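Local coordinates for putative chemotaxis protein (PDB 3H4Y) that probably acts as a CheX-type phosphatase in bacterial chemotaxis, at residues Ser22-Ile27 / Gly93-Met98. Sequence-based numbering, arbitrary orientation. Where two conformers were deposited one is given.
Sequences STMAGI and GEVTNM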
loop_
_atom_site.group_PDB
_atom_site.type_symbol
_atom_site.label_atom_id
_atom_site.label_comp_id
_atom_site.label_asym_id
_atom_site.label_seq_id
_atom_site.Cartn_x
_atom_site.Cartn_y
_atom_site.Cartn_z
ATOM N N SER A 22 -8.548 -19.050 -9.663
ATOM C CA SER A 22 -9.078 -20.096 -10.541
ATOM C C SER A 22 -9.659 -19.492 -11.808
ATOM O O SER A 22 -9.376 -19.943 -12.915
ATOM C CB SER A 22 -10.186 -20.899 -9.852
ATOM O OG SER A 22 -9.765 -21.441 -8.612
ATOM N N THR A 23 -10.473 -18.457 -11.656
ATOM C CA THR A 23 -11.171 -17.868 -12.814
ATOM C C THR A 23 -10.298 -17.031 -13.716
ATOM O O THR A 23 -10.408 -17.117 -14.940
ATOM C CB THR A 23 -12.356 -16.992 -12.342
ATOM O OG1 THR A 23 -13.227 -17.787 -11.558
ATOM C CG2 THR A 23 -13.128 -16.430 -13.547
HETATM N N MSE A 24 -9.382 -16.276 -13.137
HETATM C CA MSE A 24 -8.544 -15.334 -13.891
HETATM C C MSE A 24 -7.268 -15.961 -14.400
HETATM O O MSE A 24 -6.736 -15.536 -15.424
HETATM C CB MSE A 24 -8.155 -14.113 -13.047
HETATM C CG MSE A 24 -9.300 -13.285 -12.495
HETATM SE SE MSE A 24 -8.651 -11.497 -11.960
HETATM C CE MSE A 24 -10.266 -10.450 -11.305
ATOM N N ALA A 25 -6.756 -16.978 -13.702
ATOM C CA ALA A 25 -5.444 -17.544 -14.043
ATOM C C ALA A 25 -5.384 -19.046 -14.266
ATOM O O ALA A 25 -4.330 -19.570 -14.672
ATOM C CB ALA A 25 -4.462 -17.177 -12.898
ATOM N N GLY A 26 -6.497 -19.747 -14.016
ATOM C CA GLY A 26 -6.530 -21.194 -14.072
ATOM C C GLY A 26 -5.677 -21.865 -13.012
ATOM O O GLY A 26 -5.197 -22.980 -13.221
ATOM N N ILE A 27 -5.487 -21.188 -11.881
ATOM C CA ILE A 27 -4.666 -21.681 -10.766
ATOM C C ILE A 27 -5.559 -21.931 -9.579
ATOM O O ILE A 27 -6.371 -21.075 -9.211
ATOM C CB ILE A 27 -3.544 -20.662 -10.392
ATOM C CG1 ILE A 27 -2.581 -20.522 -11.553
ATOM C CG2 ILE A 27 -2.830 -21.063 -9.062
ATOM C CD1 ILE A 27 -1.605 -19.347 -11.426
ATOM N N GLY A 93 -2.034 -6.286 -9.526
ATOM C CA GLY A 93 -3.014 -5.275 -9.106
ATOM C C GLY A 93 -4.461 -5.741 -9.319
ATOM O O GLY A 93 -5.301 -5.600 -8.426
ATOM N N GLU A 94 -4.733 -6.294 -10.507
ATOM C CA GLU A 94 -6.069 -6.754 -10.836
ATOM C C GLU A 94 -6.507 -7.890 -9.939
ATOM O O GLU A 94 -7.676 -7.917 -9.496
ATOM C CB GLU A 94 -6.173 -7.190 -12.296
ATOM C CG GLU A 94 -6.169 -6.021 -13.240
ATOM C CD GLU A 94 -5.921 -6.432 -14.676
ATOM O OE1 GLU A 94 -6.100 -7.645 -14.984
ATOM O OE2 GLU A 94 -5.539 -5.537 -15.471
ATOM N N VAL A 95 -5.637 -8.881 -9.743
ATOM C CA VAL A 95 -5.965 -9.986 -8.861
ATOM C C VAL A 95 -6.284 -9.499 -7.446
ATOM O O VAL A 95 -7.275 -9.909 -6.811
ATOM C CB VAL A 95 -4.815 -11.036 -8.825
ATOM C CG1 VAL A 95 -4.866 -11.895 -7.565
ATOM C CG2 VAL A 95 -4.898 -11.878 -10.031
ATOM N N THR A 96 -5.468 -8.589 -6.950
ATOM C CA THR A 96 -5.670 -8.033 -5.616
ATOM C C THR A 96 -6.952 -7.237 -5.531
ATOM O O THR A 96 -7.689 -7.344 -4.551
ATOM C CB THR A 96 -4.445 -7.240 -5.151
ATOM O OG1 THR A 96 -3.314 -8.127 -5.214
ATOM C CG2 THR A 96 -4.620 -6.763 -3.716
ATOM N N ASN A 97 -7.224 -6.423 -6.538
ATOM C CA ASN A 97 -8.479 -5.688 -6.601
ATOM C C ASN A 97 -9.706 -6.623 -6.550
ATOM O O ASN A 97 -10.695 -6.299 -5.847
ATOM C CB ASN A 97 -8.525 -4.847 -7.847
ATOM C CG ASN A 97 -9.625 -3.876 -7.800
ATOM O OD1 ASN A 97 -10.605 -3.991 -8.544
ATOM N ND2 ASN A 97 -9.514 -2.939 -6.898
HETATM N N MSE A 98 -9.684 -7.747 -7.263
HETATM C CA MSE A 98 -10.830 -8.675 -7.236
HETATM C C MSE A 98 -10.934 -9.474 -5.946
HETATM O O MSE A 98 -12.007 -9.793 -5.506
HETATM C CB MSE A 98 -10.809 -9.571 -8.462
HETATM C CG MSE A 98 -10.978 -8.759 -9.734
HETATM SE SE MSE A 98 -12.542 -7.576 -9.750
HETATM C CE MSE A 98 -13.803 -8.811 -9.070
#
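M24, a selenomethionine in the last turn of helix 10-25, reaches across to V95 and M98 on helix 84-109 in a small, mostly apolar helix-to-helix contact. Its partner helix is the long one of this CheX-family domain, and T96, on that helix, touches A48 and I50 of strand 47-54 in the six-stranded antiparallel sheet. The nearest CA atoms, M24 CA and V95 CA, are 7.8 Å apart, and the long side chain of M24 spans the distance. CG of M24 lies opposite its own carbonyl carbon (chi1 -59°), and the rest of the chain runs out nearly straight, with chi3 at 178°. That carries M24 SE to 4.2 Å from V95 CG2. M98, also selenomethionine, is folded at chi2 and chi3 and, as modelled, lies across the end of M24 at roughly a right angle; this meeting is doubtful, because both residues were modelled in two conformers and in this pairing M24 CE and M98 CG are impossibly close. V95 is buried, resting also on V20 and L21 of helix 10-25 and on M76 of helix 66-77, which A25 touches too. No hydrogen bond or salt bridge joins the two segments; van der Waals contact through flexible selenomethionine chains implies a join without strict directional demands, consistent with the alternative conformers.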